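Local coordinates for protein cycloalternan-forming enzyme (Listeria monocytogenes serovar 1/2a, PDB 5F7U) that belongs to glycoside hydrolase family 31, joining a TIM-barrel domain to several beta domains, among them a carbohydrate-binding module, and binds glycans at several sites, at residues 375-384 / 435-446; 422-430 / 520-529. The protein carries 1 engineered substitution. All blocks are in the same frame, centred on the assembly; numbering follows the deposited sequence.

Contact 1: residues 375-384 / 435-446; sequences DRESDVSSAL and KWTDPKGMVDSV. With MG (magnesium ion), chain J.
The carboxylate of E377 is gripped by three donors from the chain just before helix 439-446. E377 OE1 takes both T437 OG1, at 2.9 Å on its syn lone pair, and T437 N, which comes from above the carboxylate plane. E377 OE2 receives D438 N at 2.7 Å, again on the syn side. A glutamate suits this place because its chain, extended beyond CG, carries two acceptors to backbone N-H groups lying next to a helix start. E377 N in turn donates to K435 O at 2.8 Å, 163° at the hydrogen, so the residue is held at both ends. D438 then caps its own helix, its OD1 accepting from G441 N. In the family 31 TIM barrel these two helices, 377-384 and 439-446, pack nearly parallel on the outside of the barrel, their segment axes 10.5 Å apart at 10°. W436 lays one face of its indole under the backbone of R376 and E377, with R376 CA 3.6 Å above the plane, while V380 CG2 meets its edge. Further along, V380 CG1 touches M442 SD and V446 CG2, and L384 CD1 reaches S445 and V446; branched and flexible apolar chains line the interface between the helices. At the N-terminal end of helix 377-384, D375 OD1 and D379 OD2 each bind the magnesium ion at 2.2 Å, and three waters and E373 O complete its shell. R376 grips D375 side-on through NE and NH2, while K435 CE lies over one face of its guanidinium and K435 NZ reaches D375 OD2 through a water.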
loop_
_atom_site.group_PDB
_atom_site.type_symbol
_atom_site.label_atom_id
_atom_site.label_comp_id
_atom_site.label_asym_id
_atom_site.label_seq_id
_atom_site.Cartn_x
_atom_site.Cartn_y
_atom_site.Cartn_z
ATOM N N ASP A 375 12.422 5.516 26.609
ATOM C CA ASP A 375 11.672 6.492 27.397
ATOM C C ASP A 375 12.542 7.474 28.152
ATOM O O ASP A 375 12.060 8.152 29.065
ATOM C CB ASP A 375 10.715 5.780 28.383
ATOM C CG ASP A 375 11.455 5.102 29.545
ATOM O OD1 ASP A 375 12.582 4.580 29.350
ATOM O OD2 ASP A 375 10.881 5.068 30.660
ATOM N N ARG A 376 13.818 7.541 27.787
ATOM C CA ARG A 376 14.750 8.454 28.448
ATOM C C ARG A 376 15.939 8.711 27.545
ATOM O O ARG A 376 16.181 7.966 26.598
ATOM C CB ARG A 376 15.201 7.892 29.809
ATOM C CG ARG A 376 15.881 6.521 29.740
ATOM C CD ARG A 376 15.861 5.859 31.123
ATOM N NE ARG A 376 14.552 5.252 31.385
ATOM C CZ ARG A 376 14.047 4.994 32.592
ATOM N NH1 ARG A 376 14.710 5.312 33.703
ATOM N NH2 ARG A 376 12.847 4.435 32.692
ATOM N N GLU A 377 16.684 9.767 27.852
ATOM C CA GLU A 377 17.858 10.123 27.062
ATOM C C GLU A 377 18.862 8.988 26.922
ATOM O O GLU A 377 19.405 8.785 25.837
ATOM C CB GLU A 377 18.526 11.339 27.682
ATOM C CG GLU A 377 17.870 12.596 27.171
ATOM C CD GLU A 377 18.115 13.823 28.032
ATOM O OE1 GLU A 377 18.614 13.728 29.185
ATOM O OE2 GLU A 377 17.742 14.898 27.535
ATOM N N SER A 378 19.105 8.240 27.997
ATOM C CA SER A 378 20.090 7.152 27.912
ATOM C C SER A 378 19.633 6.041 26.977
ATOM O O SER A 378 20.473 5.364 26.388
ATOM C CB SER A 378 20.445 6.580 29.278
ATOM O OG SER A 378 19.301 6.176 30.012
ATOM N N ASP A 379 18.314 5.862 26.837
ATOM C CA ASP A 379 17.783 4.890 25.855
ATOM C C ASP A 379 18.084 5.355 24.436
ATOM O O ASP A 379 18.438 4.542 23.563
ATOM C CB ASP A 379 16.248 4.688 25.983
ATOM C CG ASP A 379 15.832 3.822 27.196
ATOM O OD1 ASP A 379 16.696 3.153 27.796
ATOM O OD2 ASP A 379 14.627 3.791 27.545
ATOM N N VAL A 380 17.912 6.656 24.192
ATOM C CA VAL A 380 18.178 7.235 22.865
ATOM C C VAL A 380 19.688 7.128 22.566
ATOM O O VAL A 380 20.058 6.661 21.486
ATOM C CB VAL A 380 17.668 8.687 22.744
ATOM C CG1 VAL A 380 18.131 9.335 21.435
ATOM C CG2 VAL A 380 16.146 8.728 22.816
ATOM N N SER A 381 20.535 7.533 23.517
ATOM C CA SER A 381 21.993 7.398 23.352
ATOM C C SER A 381 22.411 5.965 23.054
ATOM O O SER A 381 23.240 5.732 22.168
ATOM C CB SER A 381 22.736 7.920 24.576
ATOM O OG SER A 381 22.418 9.282 24.722
ATOM N N SER A 382 21.831 5.016 23.791
ATOM C CA SER A 382 22.130 3.594 23.589
ATOM C C SER A 382 21.692 3.121 22.222
ATOM O O SER A 382 22.432 2.381 21.592
ATOM C CB SER A 382 21.505 2.705 24.665
ATOM O OG SER A 382 22.121 2.979 25.908
ATOM N N ALA A 383 20.495 3.530 21.768
ATOM C CA ALA A 383 20.033 3.179 20.418
ATOM C C ALA A 383 20.986 3.688 19.339
ATOM O O ALA A 383 21.317 2.953 18.398
ATOM C CB ALA A 383 18.612 3.696 20.165
ATOM N N LEU A 384 21.447 4.930 19.486
ATOM C CA LEU A 384 22.399 5.496 18.511
ATOM C C LEU A 384 23.752 4.794 18.563
ATOM O O LEU A 384 24.341 4.491 17.518
ATOM C CB LEU A 384 22.580 7.010 18.704
ATOM C CG LEU A 384 21.286 7.848 18.587
ATOM C CD1 LEU A 384 21.561 9.287 18.998
ATOM C CD2 LEU A 384 20.618 7.761 17.206
ATOM N N LYS A 435 14.336 12.028 33.152
ATOM C CA LYS A 435 14.524 11.229 31.938
ATOM C C LYS A 435 14.945 12.037 30.709
ATOM O O LYS A 435 15.558 11.481 29.777
ATOM C CB LYS A 435 13.258 10.414 31.650
ATOM C CG LYS A 435 13.002 9.364 32.720
ATOM C CD LYS A 435 11.615 8.737 32.609
ATOM C CE LYS A 435 11.415 7.771 33.762
ATOM N NZ LYS A 435 9.980 7.406 33.928
ATOM N N TRP A 436 14.653 13.338 30.727
ATOM C CA TRP A 436 14.941 14.209 29.595
ATOM C C TRP A 436 15.486 15.519 30.111
ATOM O O TRP A 436 14.738 16.481 30.289
ATOM C CB TRP A 436 13.697 14.475 28.759
ATOM C CG TRP A 436 12.983 13.252 28.327
ATOM C CD1 TRP A 436 11.853 12.733 28.895
ATOM C CD2 TRP A 436 13.346 12.362 27.265
ATOM N NE1 TRP A 436 11.474 11.590 28.231
ATOM C CE2 TRP A 436 12.380 11.330 27.241
ATOM C CE3 TRP A 436 14.399 12.331 26.324
ATOM C CZ2 TRP A 436 12.420 10.286 26.308
ATOM C CZ3 TRP A 436 14.437 11.290 25.389
ATOM C CH2 TRP A 436 13.459 10.281 25.395
ATOM N N THR A 437 16.785 15.558 30.344
ATOM C CA THR A 437 17.394 16.771 30.909
ATOM C C THR A 437 17.706 17.821 29.828
ATOM O O THR A 437 17.895 18.998 30.156
ATOM C CB THR A 437 18.696 16.474 31.684
ATOM O OG1 THR A 437 19.665 15.933 30.781
ATOM C CG2 THR A 437 18.453 15.539 32.849
ATOM N N ASP A 438 17.785 17.401 28.558
ATOM C CA ASP A 438 18.099 18.332 27.469
ATOM C C ASP A 438 17.507 17.821 26.143
ATOM O O ASP A 438 18.246 17.268 25.331
ATOM C CB ASP A 438 19.632 18.521 27.375
ATOM C CG ASP A 438 20.071 19.427 26.218
ATOM O OD1 ASP A 438 19.254 20.187 25.642
ATOM O OD2 ASP A 438 21.281 19.370 25.892
ATOM N N PRO A 439 16.180 18.004 25.927
ATOM C CA PRO A 439 15.570 17.469 24.691
ATOM C C PRO A 439 16.197 18.025 23.400
ATOM O O PRO A 439 16.401 17.280 22.423
ATOM C CB PRO A 439 14.087 17.874 24.814
ATOM C CG PRO A 439 13.865 18.036 26.281
ATOM C CD PRO A 439 15.160 18.594 26.818
ATOM N N LYS A 440 16.536 19.308 23.409
ATOM C CA LYS A 440 17.217 19.947 22.275
ATOM C C LYS A 440 18.530 19.222 21.961
ATOM O O LYS A 440 18.785 18.862 20.817
ATOM C CB LYS A 440 17.499 21.415 22.617
ATOM C CG LYS A 440 17.583 22.341 21.429
ATOM C CD LYS A 440 17.524 23.804 21.880
ATOM C CE LYS A 440 18.883 24.352 22.266
ATOM N NZ LYS A 440 18.850 25.839 22.401
ATOM N N GLY A 441 19.355 18.986 22.978
ATOM C CA GLY A 441 20.623 18.276 22.788
ATOM C C GLY A 441 20.439 16.839 22.352
ATOM O O GLY A 441 21.217 16.316 21.571
ATOM N N MET A 442 19.385 16.204 22.861
ATOM C CA MET A 442 19.067 14.836 22.481
ATOM C C MET A 442 18.747 14.791 20.983
ATOM O O MET A 442 19.267 13.921 20.264
ATOM C CB MET A 442 17.899 14.306 23.350
ATOM C CG MET A 442 17.426 12.873 23.056
ATOM S SD MET A 442 16.348 12.714 21.616
ATOM C CE MET A 442 14.898 13.580 22.208
ATOM N N VAL A 443 17.894 15.710 20.518
ATOM C CA VAL A 443 17.520 15.751 19.088
ATOM C C VAL A 443 18.763 16.034 18.217
ATOM O O VAL A 443 18.968 15.393 17.174
ATOM C CB VAL A 443 16.361 16.744 18.841
ATOM C CG1 VAL A 443 16.125 16.965 17.344
ATOM C CG2 VAL A 443 15.072 16.229 19.498
ATOM N N ASP A 444 19.616 16.947 18.681
ATOM C CA ASP A 444 20.852 17.266 17.963
ATOM C C ASP A 444 21.730 16.037 17.788
ATOM O O ASP A 444 22.331 15.850 16.722
ATOM C CB ASP A 444 21.643 18.372 18.685
ATOM C CG ASP A 444 20.982 19.723 18.585
ATOM O OD1 ASP A 444 20.205 19.972 17.654
ATOM O OD2 ASP A 444 21.272 20.581 19.432
ATOM N N SER A 445 21.778 15.186 18.817
ATOM C CA SER A 445 22.596 13.973 18.743
ATOM C C SER A 445 21.995 12.951 17.771
ATOM O O SER A 445 22.735 12.225 17.117
ATOM C CB SER A 445 22.839 13.370 20.131
ATOM O OG SER A 445 21.675 12.689 20.595
ATOM N N VAL A 446 20.667 12.924 17.649
ATOM C CA VAL A 446 20.014 12.073 16.621
ATOM C C VAL A 446 20.405 12.572 15.219
ATOM O O VAL A 446 20.758 11.781 14.345
ATOM C CB VAL A 446 18.466 12.006 16.784
ATOM C CG1 VAL A 446 17.803 11.242 15.631
ATOM C CG2 VAL A 446 18.090 11.370 18.118
HETATM MG MG MG J . 13.213 2.579 28.710
HETATM O O HOH W 1 9.646 9.443 29.130
HETATM O O HOH W 2 8.871 6.665 31.582
HETATM O O HOH W 3 14.620 2.488 30.383
HETATM O O HOH W 4 22.460 11.090 22.580
HETATM O O HOH W 5 14.399 0.739 27.923
HETATM O O HOH W 6 11.286 1.705 29.672
#

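Contact 2: residues 422-430 / 520-529; sequences GEAFSYDDF and SQREYLLTEV
Y524 and F430 meet obliquely, their ring planes 34° apart and their centroids 5.3 Å from each other, with F430 CE2 over one face of the tyrosine 3.6 Å from Y524 CZ. Y524 CB points toward 422-430, and with CG between the backbone N and the carbonyl carbon (chi1 85°) the ring lies beside F425 O and Y427 N and reaches F430. Its phenol end suits a buried place, since Y524 OH is hydrogen-bonded to Y409 O. Beside it, Y427 turns an edge toward Y524 CD2, and V529 CG2 packs against Y427 CD1 at 3.6 Å, a short branched chain fitting next to a broad ring. E528 supplies the direct polar bond across the contact: its extended chain brings E528 OE2 to Y427 N at 2.8 Å, 163° at the hydrogen, the donor lying above the carboxylate plane. Y427 opens the short 3-10 turn 427-429, and D429 OD2 folds back to accept from S426 N, so carboxylates of both segments hold this turn. Farther along, water carries the backbone contact. One molecule gives its protons to F425 O and S520 O while accepting from Y524 N at 2.9 Å; another accepts from F425 N and donates to Q521 O. Small A424 lets the loop come close, with its CB 3.5 Å from S520 O. The contact thus lays the loop between strand 396-399 and helix 439-448 over helix 523-527 and the residues on either side of it in the chain. That short helix rests on helix 555-577 through L526 and T527, while Y427 and V529 lean on helix 439-448 at P439 and V443.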
loop_
_atom_site.group_PDB
_atom_site.type_symbol
_atom_site.label_atom_id
_atom_site.label_comp_id
_atom_site.label_asym_id
_atom_site.label_seq_id
_atom_site.Cartn_x
_atom_site.Cartn_y
_atom_site.Cartn_z
ATOM N N GLY A 422 -5.233 28.092 27.359
ATOM C CA GLY A 422 -4.581 27.393 26.241
ATOM C C GLY A 422 -3.385 28.100 25.630
ATOM O O GLY A 422 -3.029 27.829 24.480
ATOM N N GLU A 423 -2.768 29.000 26.399
ATOM C CA GLU A 423 -1.573 29.737 25.972
ATOM C C GLU A 423 -0.452 28.732 25.706
ATOM O O GLU A 423 -0.340 27.712 26.400
ATOM C CB GLU A 423 -1.156 30.775 27.037
ATOM C CG GLU A 423 -2.088 31.984 27.125
ATOM C CD GLU A 423 -2.023 32.752 28.449
ATOM O OE1 GLU A 423 -1.092 32.538 29.262
ATOM O OE2 GLU A 423 -2.928 33.591 28.686
ATOM N N ALA A 424 0.348 29.008 24.684
ATOM C CA ALA A 424 1.408 28.089 24.263
ATOM C C ALA A 424 2.683 28.303 25.064
ATOM O O ALA A 424 2.945 29.420 25.543
ATOM C CB ALA A 424 1.678 28.237 22.773
ATOM N N PHE A 425 3.446 27.222 25.233
ATOM C CA PHE A 425 4.781 27.273 25.827
ATOM C C PHE A 425 5.862 27.487 24.766
ATOM O O PHE A 425 5.677 27.140 23.584
ATOM C CB PHE A 425 5.093 25.967 26.577
ATOM C CG PHE A 425 4.266 25.752 27.810
ATOM C CD1 PHE A 425 3.024 25.115 27.737
ATOM C CD2 PHE A 425 4.728 26.178 29.054
ATOM C CE1 PHE A 425 2.253 24.926 28.882
ATOM C CE2 PHE A 425 3.959 25.987 30.204
ATOM C CZ PHE A 425 2.720 25.362 30.116
ATOM N N SER A 426 6.979 28.066 25.202
ATOM C CA SER A 426 8.224 28.086 24.444
ATOM C C SER A 426 9.176 27.151 25.189
ATOM O O SER A 426 8.842 26.695 26.305
ATOM C CB SER A 426 8.791 29.511 24.383
ATOM O OG SER A 426 7.864 30.404 23.794
ATOM N N TYR A 427 10.340 26.860 24.581
ATOM C CA TYR A 427 11.358 25.988 25.201
ATOM C C TYR A 427 11.871 26.508 26.568
ATOM O O TYR A 427 12.051 25.720 27.508
ATOM C CB TYR A 427 12.543 25.815 24.260
ATOM C CG TYR A 427 13.497 24.694 24.631
ATOM C CD1 TYR A 427 13.165 23.364 24.370
ATOM C CD2 TYR A 427 14.742 24.964 25.228
ATOM C CE1 TYR A 427 14.038 22.331 24.690
ATOM C CE2 TYR A 427 15.618 23.931 25.563
ATOM C CZ TYR A 427 15.265 22.618 25.271
ATOM O OH TYR A 427 16.099 21.564 25.589
ATOM N N ASP A 428 12.081 27.825 26.643
ATOM C CA ASP A 428 12.573 28.524 27.841
ATOM C C ASP A 428 11.634 28.467 29.035
ATOM O O ASP A 428 12.054 28.760 30.157
ATOM C CB ASP A 428 12.858 30.000 27.524
ATOM C CG ASP A 428 14.050 30.187 26.608
ATOM O OD1 ASP A 428 14.778 29.204 26.339
ATOM O OD2 ASP A 428 14.259 31.332 26.136
ATOM N N ASP A 429 10.366 28.127 28.798
ATOM C CA ASP A 429 9.392 28.005 29.891
ATOM C C ASP A 429 9.654 26.779 30.769
ATOM O O ASP A 429 9.183 26.714 31.900
ATOM C CB ASP A 429 7.955 27.966 29.344
ATOM C CG ASP A 429 7.463 29.330 28.854
ATOM O OD1 ASP A 429 7.810 30.380 29.456
ATOM O OD2 ASP A 429 6.700 29.353 27.868
ATOM N N PHE A 430 10.396 25.803 30.244
ATOM C CA PHE A 430 10.563 24.518 30.937
ATOM C C PHE A 430 11.880 24.416 31.668
ATOM O O PHE A 430 12.879 24.991 31.232
ATOM C CB PHE A 430 10.443 23.373 29.944
ATOM C CG PHE A 430 9.121 23.312 29.259
ATOM C CD1 PHE A 430 7.986 22.843 29.937
ATOM C CD2 PHE A 430 9.002 23.710 27.926
ATOM C CE1 PHE A 430 6.755 22.771 29.292
ATOM C CE2 PHE A 430 7.771 23.641 27.275
ATOM C CZ PHE A 430 6.648 23.159 27.958
ATOM N N SER A 520 -0.431 25.116 17.744
ATOM C CA SER A 520 0.392 26.147 18.421
ATOM C C SER A 520 1.075 25.608 19.694
ATOM O O SER A 520 2.174 26.046 20.057
ATOM C CB SER A 520 -0.406 27.425 18.740
ATOM O OG SER A 520 -1.299 27.244 19.833
ATOM N N GLN A 521 0.424 24.652 20.357
ATOM C CA GLN A 521 0.932 24.079 21.601
ATOM C C GLN A 521 2.151 23.211 21.350
ATOM O O GLN A 521 2.970 23.005 22.245
ATOM C CB GLN A 521 -0.146 23.244 22.297
ATOM C CG GLN A 521 -1.386 24.031 22.700
ATOM C CD GLN A 521 -2.370 23.162 23.445
ATOM O OE1 GLN A 521 -2.902 22.202 22.887
ATOM N NE2 GLN A 521 -2.609 23.478 24.711
ATOM N N ARG A 522 2.241 22.698 20.126
ATOM C CA ARG A 522 3.360 21.882 19.684
ATOM C C ARG A 522 4.422 22.651 18.899
ATOM O O ARG A 522 5.448 22.063 18.554
ATOM C CB ARG A 522 2.867 20.704 18.813
ATOM C CG ARG A 522 2.261 19.566 19.606
ATOM C CD ARG A 522 0.751 19.651 19.625
ATOM N NE ARG A 522 0.163 18.538 20.378
ATOM C CZ ARG A 522 -0.922 18.640 21.132
ATOM N NH1 ARG A 522 -1.370 17.577 21.813
ATOM N NH2 ARG A 522 -1.541 19.809 21.232
ATOM N N GLU A 523 4.195 23.944 18.629
ATOM C CA GLU A 523 5.123 24.717 17.787
ATOM C C GLU A 523 6.581 24.620 18.254
ATOM O O GLU A 523 7.481 24.375 17.439
ATOM C CB GLU A 523 4.702 26.190 17.708
ATOM C CG GLU A 523 5.451 26.973 16.636
ATOM C CD GLU A 523 5.404 28.482 16.832
ATOM O OE1 GLU A 523 4.354 29.018 17.234
ATOM O OE2 GLU A 523 6.424 29.162 16.580
ATOM N N TYR A 524 6.813 24.808 19.560
ATOM C CA TYR A 524 8.172 24.819 20.103
ATOM C C TYR A 524 8.963 23.525 19.817
ATOM O O TYR A 524 10.193 23.564 19.738
ATOM C CB TYR A 524 8.163 25.160 21.610
ATOM C CG TYR A 524 7.931 23.970 22.509
ATOM C CD1 TYR A 524 6.636 23.464 22.710
ATOM C CD2 TYR A 524 9.005 23.347 23.174
ATOM C CE1 TYR A 524 6.422 22.360 23.534
ATOM C CE2 TYR A 524 8.795 22.238 24.008
ATOM C CZ TYR A 524 7.505 21.754 24.178
ATOM O OH TYR A 524 7.285 20.659 24.994
ATOM N N LEU A 525 8.253 22.401 19.640
ATOM C CA LEU A 525 8.884 21.112 19.332
ATOM C C LEU A 525 9.576 21.163 17.984
ATOM O O LEU A 525 10.632 20.563 17.792
ATOM C CB LEU A 525 7.864 19.952 19.368
ATOM C CG LEU A 525 7.145 19.740 20.723
ATOM C CD1 LEU A 525 5.933 18.831 20.546
ATOM C CD2 LEU A 525 8.086 19.163 21.784
ATOM N N LEU A 526 8.980 21.919 17.074
ATOM C CA LEU A 526 9.505 22.079 15.722
ATOM C C LEU A 526 10.520 23.227 15.643
ATOM O O LEU A 526 11.622 23.045 15.130
ATOM C CB LEU A 526 8.343 22.281 14.748
ATOM C CG LEU A 526 7.502 21.015 14.495
ATOM C CD1 LEU A 526 6.078 21.384 14.137
ATOM C CD2 LEU A 526 8.097 20.155 13.399
ATOM N N THR A 527 10.164 24.389 16.183
ATOM C CA THR A 527 10.990 25.580 15.994
ATOM C C THR A 527 12.264 25.547 16.856
ATOM O O THR A 527 13.327 25.984 16.399
ATOM C CB THR A 527 10.194 26.873 16.251
ATOM O OG1 THR A 527 9.666 26.845 17.572
ATOM C CG2 THR A 527 9.033 26.991 15.270
ATOM N N GLU A 528 12.154 25.026 18.084
ATOM C CA GLU A 528 13.252 25.081 19.061
ATOM C C GLU A 528 13.869 23.714 19.376
ATOM O O GLU A 528 15.095 23.585 19.439
ATOM C CB GLU A 528 12.775 25.756 20.352
ATOM C CG GLU A 528 12.174 27.137 20.113
ATOM C CD GLU A 528 11.708 27.806 21.373
ATOM O OE1 GLU A 528 12.467 28.662 21.870
ATOM O OE2 GLU A 528 10.589 27.501 21.860
ATOM N N VAL A 529 13.035 22.702 19.600
ATOM C CA VAL A 529 13.548 21.352 19.870
ATOM C C VAL A 529 14.083 20.730 18.574
ATOM O O VAL A 529 15.018 19.921 18.606
ATOM C CB VAL A 529 12.494 20.438 20.558
ATOM C CG1 VAL A 529 13.096 19.091 20.917
ATOM C CG2 VAL A 529 11.947 21.097 21.817
HETATM O O HOH W 7 -1.812 29.064 22.067
HETATM O O HOH W 8 -0.002 24.966 25.928
HETATM O O HOH W 9 4.719 25.924 21.288
HETATM O O HOH W 10 2.495 24.746 24.427
HETATM O O HOH W 11 8.358 28.948 20.867
HETATM O O HOH W 12 12.121 29.870 24.303
#

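In the fold
Following the chain from the N terminus, 375-384 comes first, after barrel strand 367-369. The chain then passes through strand 396-399 and the long loop holding 422-430 before reaching 435-446, where contact 1 closes a loop of 50 residues. It runs on through strand 452-457 to 520-529, which closes the loop of 89 residues begun at 422-430. The two loops therefore cross. The centres of contacts 1 and 2 lie about 18 Å apart, yet the contacts touch: Y427 OH probably bonds K440 N, and K440 CG packs on E528 O. Contact 1 ties the helix after strand 367-369 to that after strand 396-399; contact 2 ties the loop before the latter helix to the short helix preceding strand 534-536.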